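Local coordinates for protein glutathione S-transferase (Sulfitobacter, PDB 4GF0) that binds glutathione and, as a glutathione S-transferase homologue, probably joins its thiol to electrophilic compounds, at residues A[147-151]-A[152-156]; A[118-122]-A[123-127]; A[13-16]-A[17-21]; A[171-175]-A[176-180]; A[84-88]-A[89-93]. All blocks are in the same frame, centred on the assembly; numbering follows the deposited sequence. Where two conformers were deposited one is given.

Contact 1: A[147-151]-A[152-156]; sequences DILRG and PYVLG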
# COMPACT_ATOMS: atom_id res chain seq x y z
N ASP A 147 16.56 -0.57 -8.65
CA ASP A 147 16.40 -1.19 -7.33
C ASP A 147 15.21 -2.12 -7.15
O ASP A 147 15.07 -2.75 -6.10
CB ASP A 147 16.37 -0.11 -6.25
CG ASP A 147 17.74 0.43 -5.93
OD1 ASP A 147 18.27 0.10 -4.85
OD2 ASP A 147 18.30 1.17 -6.76
N ILE A 148 14.34 -2.21 -8.15
CA ILE A 148 13.19 -3.10 -8.03
C ILE A 148 13.22 -4.21 -9.07
O ILE A 148 13.08 -5.38 -8.73
CB ILE A 148 11.86 -2.32 -8.15
CG1 ILE A 148 11.68 -1.43 -6.93
CG2 ILE A 148 10.68 -3.29 -8.31
CD1 ILE A 148 10.35 -0.70 -6.91
N LEU A 149 13.41 -3.84 -10.33
CA LEU A 149 13.32 -4.80 -11.42
C LEU A 149 14.62 -5.58 -11.59
O LEU A 149 15.60 -5.06 -12.12
CB LEU A 149 13.02 -4.07 -12.73
CG LEU A 149 11.64 -4.16 -13.37
CD1 LEU A 149 11.70 -3.47 -14.73
CD2 LEU A 149 11.18 -5.62 -13.52
N ARG A 150 14.62 -6.83 -11.15
CA ARG A 150 15.79 -7.68 -11.36
C ARG A 150 15.91 -8.08 -12.83
O ARG A 150 17.01 -8.08 -13.39
CB ARG A 150 15.74 -8.92 -10.46
CG ARG A 150 17.00 -9.75 -10.53
CD ARG A 150 17.09 -10.77 -9.39
NE ARG A 150 17.87 -11.94 -9.80
CZ ARG A 150 19.20 -11.96 -9.89
NH1 ARG A 150 19.91 -10.88 -9.60
NH2 ARG A 150 19.82 -13.07 -10.27
N GLY A 151 14.78 -8.39 -13.46
CA GLY A 151 14.76 -8.67 -14.89
C GLY A 151 14.76 -10.16 -15.19
O GLY A 151 15.56 -10.90 -14.63
N PRO A 152 13.86 -10.60 -16.10
CA PRO A 152 12.89 -9.78 -16.83
C PRO A 152 11.75 -9.28 -15.96
O PRO A 152 11.17 -8.23 -16.28
CB PRO A 152 12.35 -10.73 -17.90
CG PRO A 152 12.59 -12.10 -17.34
CD PRO A 152 13.89 -11.99 -16.59
N TYR A 153 11.43 -10.00 -14.88
CA TYR A 153 10.34 -9.61 -13.99
C TYR A 153 10.92 -9.05 -12.71
O TYR A 153 12.13 -9.03 -12.54
CB TYR A 153 9.45 -10.82 -13.68
CG TYR A 153 8.76 -11.36 -14.91
CD1 TYR A 153 7.80 -10.61 -15.58
CD2 TYR A 153 9.10 -12.61 -15.42
CE1 TYR A 153 7.18 -11.11 -16.73
CE2 TYR A 153 8.48 -13.10 -16.56
CZ TYR A 153 7.52 -12.36 -17.20
OH TYR A 153 6.92 -12.87 -18.34
N VAL A 154 10.06 -8.62 -11.79
CA VAL A 154 10.57 -8.04 -10.55
C VAL A 154 11.55 -8.95 -9.80
O VAL A 154 12.63 -8.52 -9.42
CB VAL A 154 9.42 -7.62 -9.62
CG1 VAL A 154 9.95 -7.23 -8.23
CG2 VAL A 154 8.65 -6.47 -10.24
N LEU A 155 11.19 -10.21 -9.64
CA LEU A 155 12.05 -11.14 -8.90
C LEU A 155 13.09 -11.82 -9.78
O LEU A 155 13.84 -12.67 -9.30
CB LEU A 155 11.21 -12.21 -8.23
CG LEU A 155 10.27 -11.65 -7.16
CD1 LEU A 155 9.40 -12.76 -6.64
CD2 LEU A 155 11.07 -11.03 -6.02
N GLY A 156 13.14 -11.44 -11.05
CA GLY A 156 14.08 -12.05 -11.98
C GLY A 156 13.35 -12.98 -12.94
O GLY A 156 12.42 -12.56 -13.62
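R150 and G151 turn their amides back onto the next few residues, R150 N donating to V154 O (3.1 Å) and G151 N to Y153 O (2.9 Å), so that the chain leaving helix 123-148 closes on itself. The two acceptors are met differently. R150 N stands above the carbonyl plane of V154, whereas Y153 O is shared, since G156 N, closing a type I turn from Y153 to G156, reaches it from the face opposite G151 N. A cis peptide bond between G151 and P152 makes the reversal tight. A serine in place of P152 would probably lose the preference for the cis bond, letting the bend open and pulling G151 N away from Y153 O.

Both glycines have backbone angles that would drive a CB into the preceding carbonyl. At G156 the bare CA also lets G151 O approach to 3.2 Å in a CA-H...O contact. R150 lays its extended chain beside the turn, CD lying 3.8 Å from L155 O. Apolar groups pack beside the bend: L149 CD2 lies against the Y153-V154 peptide, 3.5 Å from Y153 C, and I148 and V154 run side by side, I148 CG2 4.0 Å from V154 CG1. The branched V154 suits this place because its two methyls serve different neighbours, CG1 facing I148 and CG2 facing L149.

Y153 OH bonds to R196, and V154 N to D163 OD1 in helix 162-170. The turn ending at G156, followed by F159, S160 and D163, matches the Gly-x-x-hydrophobic-Ser/Thr-x-x-Asp motif that precedes and begins this helix in the C-terminal domain of glutathione S-transferases.

Contact 2: A[118-122]-A[123-127]; sequences RWAKQ and QSSFE. With GSH (glutathione), chain D.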
# COMPACT_ATOMS: atom_id res chain seq x y z
N ARG A 118 -7.04 16.09 -3.29
CA ARG A 118 -6.92 15.26 -2.09
C ARG A 118 -6.12 15.95 -0.99
O ARG A 118 -6.33 15.68 0.19
CB ARG A 118 -6.26 13.93 -2.43
CG ARG A 118 -7.12 13.02 -3.26
CD ARG A 118 -6.41 11.70 -3.50
NE ARG A 118 -7.12 10.87 -4.46
CZ ARG A 118 -6.59 9.79 -5.04
NH1 ARG A 118 -5.34 9.43 -4.74
NH2 ARG A 118 -7.30 9.09 -5.91
N TRP A 119 -5.19 16.83 -1.36
CA TRP A 119 -4.23 17.34 -0.39
C TRP A 119 -4.13 18.87 -0.38
O TRP A 119 -3.44 19.43 0.47
CB TRP A 119 -2.83 16.75 -0.66
CG TRP A 119 -2.82 15.27 -0.69
CD1 TRP A 119 -2.89 14.42 0.37
CD2 TRP A 119 -2.73 14.44 -1.86
NE1 TRP A 119 -2.86 13.11 -0.06
CE2 TRP A 119 -2.76 13.10 -1.42
CE3 TRP A 119 -2.64 14.70 -3.23
CZ2 TRP A 119 -2.69 12.01 -2.32
CZ3 TRP A 119 -2.56 13.63 -4.11
CH2 TRP A 119 -2.60 12.30 -3.65
N ALA A 120 -4.80 19.52 -1.32
CA ALA A 120 -4.74 20.98 -1.46
C ALA A 120 -6.07 21.51 -1.97
O ALA A 120 -6.90 20.75 -2.46
CB ALA A 120 -3.61 21.39 -2.42
N LYS A 121 -6.26 22.83 -1.86
CA LYS A 121 -7.51 23.45 -2.26
C LYS A 121 -7.37 24.45 -3.40
O LYS A 121 -8.31 24.69 -4.15
CB LYS A 121 -8.18 24.12 -1.06
CG LYS A 121 -9.11 23.20 -0.30
CD LYS A 121 -9.45 23.77 1.08
CE LYS A 121 -10.30 22.79 1.89
NZ LYS A 121 -11.72 22.74 1.44
N GLN A 122 -6.18 25.05 -3.53
CA GLN A 122 -5.98 26.12 -4.50
C GLN A 122 -5.59 25.65 -5.90
O GLN A 122 -4.81 24.70 -6.05
CB GLN A 122 -4.96 27.14 -3.98
CG GLN A 122 -5.28 27.65 -2.59
CD GLN A 122 -6.66 28.29 -2.51
OE1 GLN A 122 -7.13 28.91 -3.46
NE2 GLN A 122 -7.31 28.15 -1.36
N GLN A 123 -6.11 26.34 -6.91
CA GLN A 123 -5.86 26.00 -8.30
C GLN A 123 -4.38 26.10 -8.62
O GLN A 123 -3.83 25.26 -9.34
CB GLN A 123 -6.66 26.94 -9.21
CG GLN A 123 -6.41 26.75 -10.71
CD GLN A 123 -6.74 25.34 -11.19
OE1 GLN A 123 -7.59 24.65 -10.62
NE2 GLN A 123 -6.06 24.91 -12.25
N SER A 124 -3.73 27.13 -8.09
CA SER A 124 -2.30 27.33 -8.29
C SER A 124 -1.52 26.14 -7.72
O SER A 124 -0.51 25.73 -8.29
CB SER A 124 -1.85 28.63 -7.64
OG SER A 124 -2.11 28.61 -6.26
N SER A 125 -1.98 25.60 -6.59
CA SER A 125 -1.35 24.41 -6.01
C SER A 125 -1.52 23.20 -6.93
O SER A 125 -0.60 22.39 -7.08
CB SER A 125 -1.93 24.09 -4.63
OG SER A 125 -1.70 25.16 -3.73
N PHE A 126 -2.69 23.08 -7.54
CA PHE A 126 -2.94 21.96 -8.44
C PHE A 126 -2.01 22.05 -9.65
O PHE A 126 -1.49 21.02 -10.10
CB PHE A 126 -4.39 21.95 -8.92
CG PHE A 126 -5.40 21.84 -7.82
CD1 PHE A 126 -5.09 21.18 -6.63
CD2 PHE A 126 -6.67 22.39 -7.96
CE1 PHE A 126 -6.03 21.08 -5.62
CE2 PHE A 126 -7.61 22.29 -6.95
CZ PHE A 126 -7.29 21.64 -5.78
N GLU A 127 -1.80 23.26 -10.16
CA GLU A 127 -0.97 23.46 -11.34
C GLU A 127 0.48 23.14 -11.03
O GLU A 127 1.18 22.54 -11.85
CB GLU A 127 -1.11 24.90 -11.87
CG GLU A 127 -2.50 25.22 -12.38
CD GLU A 127 -2.68 26.69 -12.70
OE1 GLU A 127 -1.73 27.48 -12.49
OE2 GLU A 127 -3.78 27.06 -13.17
N1 GSH D . -4.47 2.85 -2.47
CA1 GSH D . -5.49 2.48 -3.42
C1 GSH D . -5.18 1.14 -4.01
O11 GSH D . -6.12 0.35 -4.30
O12 GSH D . -3.99 0.80 -4.23
CB1 GSH D . -5.53 3.48 -4.55
CG1 GSH D . -6.88 3.34 -5.25
CD1 GSH D . -7.08 4.50 -6.22
OE1 GSH D . -6.78 5.66 -5.90
N2 GSH D . -7.62 4.22 -7.55
CA2 GSH D . -7.82 5.31 -8.48
C2 GSH D . -9.22 5.83 -8.27
O2 GSH D . -10.11 5.09 -7.88
CB2 GSH D . -7.67 4.85 -9.89
SG2 GSH D . -5.98 4.38 -10.20
N3 GSH D . -9.54 7.24 -8.49
CA3 GSH D . -10.91 7.68 -8.28
C3 GSH D . -10.95 9.05 -7.64
O31 GSH D . -9.93 9.51 -7.05
O32 GSH D . -12.02 9.73 -7.67
O HOH W 1 -7.95 28.82 -6.12
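F126 sets its ring over the carbonyl of Q122, whose O lies 3.3 Å above the ring plane and over its centre. The same oxygen accepts the F126 amide in the carbonyl plane (F126 N to Q122 O 3.1 Å), so one residue holds it by backbone and covers it by ring. With CG beside its own N (chi1 -59°), F126 folds back over the helix start. Its edge then reaches A120, where CE1 is 3.3 Å from A120 O and 4.0 Å from A120 CB. Alanine suits that spot, since its lone methyl also has to fit against S125 CB, 3.9 Å from A120 CB.

Q122 is the N-cap of helix 123-148. Its bent side chain works through a water, which donates to OE1 and accepts from Q123 N, serving an amide of the first turn. Beyond it, Q123 NE2 bonds to E127 OE2 (3.3 Å), one turn along.

At the other end R118 sends an extended chain to glutathione, NH2 giving a nearly straight bond to GSH O31 (2.9 Å) and a weak one to OE1. Its CB sits over one face of the W119 ring, which stacks with H112 of its own chain and with H112 of the second subunit.

D128 of the second subunit accepts from K121 N, Q122 N and S125 OG, so this loop, between helices 89-111 and 123-148, joins the glutathione pocket to the dimer interface.

Contact 3: A[13-16]-A[17-21]; sequences ISVA and VAIAI. With GSH (glutathione), chain D.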
# COMPACT_ATOMS: atom_id res chain seq x y z
N ILE A 13 -5.41 1.32 -11.68
CA ILE A 13 -4.67 0.32 -10.93
C ILE A 13 -5.48 -0.96 -10.68
O ILE A 13 -4.91 -2.03 -10.45
CB ILE A 13 -4.12 0.89 -9.60
CG1 ILE A 13 -2.96 0.05 -9.07
CG2 ILE A 13 -5.25 1.05 -8.57
CD1 ILE A 13 -1.80 -0.05 -10.07
N SER A 14 -6.81 -0.84 -10.73
CA SER A 14 -7.68 -2.01 -10.58
C SER A 14 -7.36 -3.09 -11.59
O SER A 14 -7.63 -4.28 -11.35
CB SER A 14 -9.16 -1.60 -10.73
OG SER A 14 -9.39 -0.91 -11.95
N VAL A 15 -6.80 -2.71 -12.74
CA VAL A 15 -6.50 -3.67 -13.78
C VAL A 15 -5.42 -4.67 -13.33
O VAL A 15 -5.38 -5.81 -13.81
CB VAL A 15 -6.11 -2.97 -15.12
CG1 VAL A 15 -5.84 -3.98 -16.21
CG2 VAL A 15 -7.24 -2.02 -15.55
N ALA A 16 -4.57 -4.25 -12.39
CA ALA A 16 -3.55 -5.16 -11.85
C ALA A 16 -4.21 -6.38 -11.21
O ALA A 16 -3.70 -7.49 -11.31
CB ALA A 16 -2.66 -4.44 -10.84
N VAL A 17 -5.34 -6.16 -10.55
CA VAL A 17 -6.01 -7.26 -9.88
C VAL A 17 -6.62 -8.19 -10.93
O VAL A 17 -6.55 -9.41 -10.81
CB VAL A 17 -7.08 -6.74 -8.89
CG1 VAL A 17 -7.79 -7.91 -8.20
CG2 VAL A 17 -6.43 -5.82 -7.85
N ALA A 18 -7.19 -7.61 -11.99
CA ALA A 18 -7.75 -8.43 -13.06
C ALA A 18 -6.68 -9.32 -13.69
O ALA A 18 -6.90 -10.51 -13.94
CB ALA A 18 -8.39 -7.55 -14.11
N ILE A 19 -5.51 -8.74 -13.91
CA ILE A 19 -4.40 -9.50 -14.47
C ILE A 19 -4.05 -10.68 -13.57
O ILE A 19 -3.84 -11.80 -14.05
CB ILE A 19 -3.18 -8.61 -14.68
CG1 ILE A 19 -3.49 -7.63 -15.82
CG2 ILE A 19 -1.93 -9.44 -15.04
CD1 ILE A 19 -2.47 -6.48 -15.95
N ALA A 20 -3.99 -10.45 -12.26
CA ALA A 20 -3.68 -11.53 -11.33
C ALA A 20 -4.75 -12.62 -11.34
O ALA A 20 -4.42 -13.81 -11.27
CB ALA A 20 -3.49 -10.99 -9.92
N ILE A 21 -6.02 -12.22 -11.43
CA ILE A 21 -7.09 -13.20 -11.46
C ILE A 21 -6.98 -14.05 -12.72
O ILE A 21 -7.20 -15.27 -12.68
CB ILE A 21 -8.48 -12.55 -11.38
CG1 ILE A 21 -8.62 -11.81 -10.05
CG2 ILE A 21 -9.56 -13.63 -11.44
CD1 ILE A 21 -9.87 -10.94 -9.92
N1 GSH D . -4.47 2.85 -2.47
CA1 GSH D . -5.49 2.48 -3.42
C1 GSH D . -5.18 1.14 -4.01
O11 GSH D . -6.12 0.35 -4.30
O12 GSH D . -3.99 0.80 -4.23
CB1 GSH D . -5.53 3.48 -4.55
CG1 GSH D . -6.88 3.34 -5.25
CD1 GSH D . -7.08 4.50 -6.22
OE1 GSH D . -6.78 5.66 -5.90
N2 GSH D . -7.62 4.22 -7.55
CA2 GSH D . -7.82 5.31 -8.48
C2 GSH D . -9.22 5.83 -8.27
O2 GSH D . -10.11 5.09 -7.88
CB2 GSH D . -7.67 4.85 -9.89
SG2 GSH D . -5.98 4.38 -10.20
N3 GSH D . -9.54 7.24 -8.49
CA3 GSH D . -10.91 7.68 -8.28
C3 GSH D . -10.95 9.05 -7.64
O31 GSH D . -9.93 9.51 -7.05
O32 GSH D . -12.02 9.73 -7.67
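S14, V15 and A16 turn their carbonyls toward the next turn of helix 14-23, and backbone hydrogen bonds make up the first group of interactions. I19 N donates to V15 O (2.9 Å), and A20 N to A16 O (3.1 Å), both close to straight. The start is looser: S14 O receives V17 N and A18 N, each in a weak bond. A16 N also bonds to I13 O just before this.

Side-chain packing is the second kind. I19 CG1, set beside its own N (chi1 -69°), passes close over the carbonyl oxygen of V15, 3.3 Å from V15 O, and I19 CD1 runs on to an apolar contact with V15 CG1 at 4.2 Å. These two branched residues both pack on V202 of helix 197-204. The small methyls of A18 and A20 let neighbouring helices come close, A18 lying against V202 and A20 against L72 of helix 68-78, while V17 fills the space toward L71.

The third kind concerns the ligand. I13 N is the protein atom of this segment nearest the glutathione thiol, 3.4 Å from SG2. I13 CG2, placed between the backbone N and the carbonyl carbon, lies 3.8 Å from the same sulfur and gives it an apolar wall. S14 OG turns to the preceding loop, bonding to T12 OG1 and T9 N, and so probably helps to fix the turn that carries I13.

A helix that follows strand 4-8, crosses to strand 28-32 and begins beside the glutathione sulfur is the beta-alpha-beta unit of the thioredoxin-like N-terminal domain of glutathione S-transferases.

Contact 4: A[171-175]-A[176-180]; sequences NWLDG and DGVDT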
# COMPACT_ATOMS: atom_id res chain seq x y z
N ASN A 171 2.58 1.55 -17.16
CA ASN A 171 1.74 1.88 -18.30
C ASN A 171 1.30 3.36 -18.28
O ASN A 171 0.85 3.89 -19.29
CB ASN A 171 0.53 0.95 -18.34
CG ASN A 171 -0.04 0.81 -19.72
OD1 ASN A 171 0.65 0.39 -20.65
ND2 ASN A 171 -1.31 1.16 -19.87
N TRP A 172 1.43 4.00 -17.12
CA TRP A 172 1.11 5.43 -16.96
C TRP A 172 2.27 6.33 -17.38
O TRP A 172 2.07 7.54 -17.56
CB TRP A 172 0.79 5.76 -15.50
CG TRP A 172 -0.48 5.18 -14.98
CD1 TRP A 172 -1.61 4.91 -15.69
CD2 TRP A 172 -0.75 4.82 -13.62
NE1 TRP A 172 -2.57 4.39 -14.85
CE2 TRP A 172 -2.07 4.33 -13.58
CE3 TRP A 172 -0.01 4.87 -12.44
CZ2 TRP A 172 -2.66 3.88 -12.39
CZ3 TRP A 172 -0.59 4.43 -11.26
CH2 TRP A 172 -1.91 3.94 -11.24
N LEU A 173 3.47 5.78 -17.52
CA LEU A 173 4.67 6.62 -17.67
C LEU A 173 4.66 7.52 -18.90
O LEU A 173 4.94 8.72 -18.79
CB LEU A 173 5.95 5.78 -17.62
CG LEU A 173 6.33 5.22 -16.25
CD1 LEU A 173 7.43 4.17 -16.39
CD2 LEU A 173 6.80 6.34 -15.32
N ASP A 174 4.36 6.96 -20.07
CA ASP A 174 4.34 7.75 -21.30
C ASP A 174 3.35 8.90 -21.17
O ASP A 174 3.68 10.05 -21.49
CB ASP A 174 3.98 6.88 -22.51
CG ASP A 174 5.17 6.08 -23.03
OD1 ASP A 174 6.31 6.34 -22.61
OD2 ASP A 174 4.95 5.20 -23.89
N GLY A 175 2.16 8.59 -20.67
CA GLY A 175 1.11 9.57 -20.46
C GLY A 175 1.48 10.62 -19.43
O GLY A 175 0.95 11.74 -19.46
N ASP A 176 2.38 10.27 -18.51
CA ASP A 176 2.82 11.21 -17.49
C ASP A 176 4.05 12.00 -17.94
O ASP A 176 4.58 12.79 -17.17
CB ASP A 176 3.10 10.50 -16.15
CG ASP A 176 1.82 10.08 -15.43
OD1 ASP A 176 0.72 10.46 -15.89
OD2 ASP A 176 1.92 9.38 -14.40
N GLY A 177 4.50 11.78 -19.17
CA GLY A 177 5.62 12.52 -19.71
C GLY A 177 6.99 11.89 -19.49
O GLY A 177 8.01 12.59 -19.53
N VAL A 178 7.02 10.58 -19.27
CA VAL A 178 8.27 9.83 -19.09
C VAL A 178 8.42 8.78 -20.19
O VAL A 178 7.49 8.00 -20.43
CB VAL A 178 8.29 9.11 -17.72
CG1 VAL A 178 9.62 8.37 -17.53
CG2 VAL A 178 8.06 10.09 -16.58
N ASP A 179 9.56 8.76 -20.87
CA ASP A 179 9.80 7.77 -21.92
C ASP A 179 10.19 6.44 -21.29
O ASP A 179 11.26 6.33 -20.71
CB ASP A 179 10.94 8.22 -22.85
CG ASP A 179 10.49 9.22 -23.89
OD1 ASP A 179 9.39 9.06 -24.44
OD2 ASP A 179 11.26 10.17 -24.16
N THR A 180 9.32 5.43 -21.38
CA THR A 180 9.67 4.11 -20.85
C THR A 180 10.90 3.55 -21.57
O THR A 180 11.71 2.84 -20.98
CB THR A 180 8.50 3.11 -20.93
OG1 THR A 180 8.15 2.86 -22.29
CG2 THR A 180 7.29 3.69 -20.21
O HOH W 2 -0.68 8.56 -17.74
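L173 and V178 close a Schellman motif in the segment after helix 162-170, L173 O accepting V178 N (2.8 Å) from above its carbonyl plane. The second bond of the motif runs from G177 N to D174 O (3.0 Å). G177 occupies the position with positive phi, where a CB would press on the preceding carbonyl, so glycine suits it. D176 N adds a bond to W172 O and a weak one to L173 O.

The apolar contact usual in this motif is made by L173 CD2, which rests on V178 CB at 4.0 Å; in addition, L173 CB meets T180 CG2 at 3.6 Å. M137 of helix 123-148 packs on both L173 and V178.

Polar side chains complete the account. D176 is buried, yet its carboxylate is well supplied, OD1 by a salt bridge to K113 and OD2 by H110 ND1. W172 stacks on H110, touches glutathione and gives NE1 to G11 O. A water donates both to W172 O and to D176 OD1. D174, with CG beside its own N (chi1 -80°), brings OD1 round to the T180 amide in a long, weak but nearly straight bond, T180 N to D174 OD1 3.4 Å.

Contact 5: A[84-88]-A[89-93]; sequences LVPTD and PTAAA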
# COMPACT_ATOMS: atom_id res chain seq x y z
N LEU A 84 2.01 -17.38 -7.48
CA LEU A 84 2.17 -15.92 -7.59
C LEU A 84 3.00 -15.30 -6.46
O LEU A 84 3.46 -14.17 -6.59
CB LEU A 84 0.81 -15.24 -7.67
CG LEU A 84 0.04 -15.52 -8.97
CD1 LEU A 84 -1.42 -15.05 -8.84
CD2 LEU A 84 0.72 -14.81 -10.12
N VAL A 85 3.18 -16.02 -5.36
CA VAL A 85 4.02 -15.57 -4.25
C VAL A 85 5.08 -16.63 -4.00
O VAL A 85 4.76 -17.81 -3.84
CB VAL A 85 3.19 -15.37 -2.97
CG1 VAL A 85 4.09 -14.97 -1.78
CG2 VAL A 85 2.11 -14.32 -3.19
N PRO A 86 6.36 -16.22 -3.96
CA PRO A 86 7.45 -17.16 -3.68
C PRO A 86 7.31 -17.82 -2.31
O PRO A 86 6.83 -17.21 -1.36
CB PRO A 86 8.70 -16.27 -3.65
CG PRO A 86 8.31 -15.01 -4.31
CD PRO A 86 6.84 -14.84 -4.18
N THR A 87 7.73 -19.07 -2.20
CA THR A 87 7.73 -19.73 -0.90
C THR A 87 8.82 -19.19 0.02
O THR A 87 8.65 -19.15 1.23
CB THR A 87 7.86 -21.26 -1.03
OG1 THR A 87 9.06 -21.57 -1.74
CG2 THR A 87 6.67 -21.82 -1.79
N ASP A 88 9.94 -18.78 -0.57
CA ASP A 88 11.03 -18.19 0.21
C ASP A 88 10.61 -16.84 0.75
O ASP A 88 10.23 -15.96 -0.03
CB ASP A 88 12.28 -18.01 -0.65
CG ASP A 88 13.37 -17.24 0.08
OD1 ASP A 88 13.86 -17.74 1.11
OD2 ASP A 88 13.74 -16.14 -0.38
N PRO A 89 10.67 -16.66 2.08
CA PRO A 89 10.25 -15.41 2.72
C PRO A 89 11.02 -14.19 2.23
O PRO A 89 10.42 -13.12 2.14
CB PRO A 89 10.56 -15.64 4.20
CG PRO A 89 10.45 -17.13 4.36
CD PRO A 89 11.02 -17.69 3.08
N THR A 90 12.31 -14.34 1.93
CA THR A 90 13.08 -13.20 1.48
C THR A 90 12.59 -12.71 0.12
O THR A 90 12.41 -11.52 -0.08
CB THR A 90 14.58 -13.51 1.38
OG1 THR A 90 15.06 -13.91 2.67
CG2 THR A 90 15.35 -12.28 0.92
N ALA A 91 12.40 -13.64 -0.80
CA ALA A 91 11.91 -13.29 -2.13
C ALA A 91 10.49 -12.71 -2.05
O ALA A 91 10.18 -11.73 -2.73
CB ALA A 91 11.93 -14.52 -3.04
N ALA A 92 9.63 -13.30 -1.23
CA ALA A 92 8.28 -12.75 -1.04
C ALA A 92 8.34 -11.33 -0.48
O ALA A 92 7.51 -10.49 -0.82
CB ALA A 92 7.43 -13.67 -0.14
N ALA A 93 9.31 -11.07 0.39
CA ALA A 93 9.45 -9.74 0.98
C ALA A 93 9.92 -8.74 -0.08
O ALA A 93 9.54 -7.57 -0.07
CB ALA A 93 10.41 -9.78 2.18
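D88 meets the start of helix 89-111 with every atom of its side chain. CB abuts the next residue, 3.4 Å from P89 N. With CG anti to the backbone N (chi1 173°), the carboxylate swings over the first turn, CG lying near T90 N. OD1 lies 3.5 Å from P89 CD, the side chains of D88 and P89 crossing at about a right angle. OD2 is the working end: it accepts A91 N at 2.9 Å, the amide arriving from above the carboxylate plane, and T90 CB packs close to it.

This is an aspartate N-cap, whose OD2 accepts an amide of the first helical turn, and whose negative charge probably suits the positive end of the helix. D88 O carries on the regular pattern by accepting A92 N (3.0 Å).

Proline suits the place after the cap because its nitrogen has no hydrogen to satisfy. An alanine in place of P89 would probably free the backbone before the helix to turn more and open a gap against Y74 of the second subunit.

P86 folds back over the same turn, CB touching A91 CB at 3.7 Å and CD facing A92 CB. V85 CG1 adds a contact to A92 CB at 3.9 Å, while its other neighbours include M95 and A76. L155 packs on CG of P86, an atom that also meets A91 and A92.

In the fold
Contact 3 is buried throughout and largely apolar, with backbone bonds inside one helix, whereas contact 5 lies at the surface and rests on a charged cap and prolines; contacts 1, 2 and 4 are mixed. Contacts 1 and 2 sit at the two ends of helix 123-148, their centres about 36 Å apart. Contacts 1 and 5 touch through L155 and P86, and contacts 3 and 4 through I13 and W172, which meet across the family's N- and C-terminal domains beside glutathione. Contact 2 bonds glutathione chiefly at its glycine carboxylate, while contact 3 lies against its thiol. Two also face the second subunit, contact 2 by polar bonds, ring stacking and packing, contact 5 by packing.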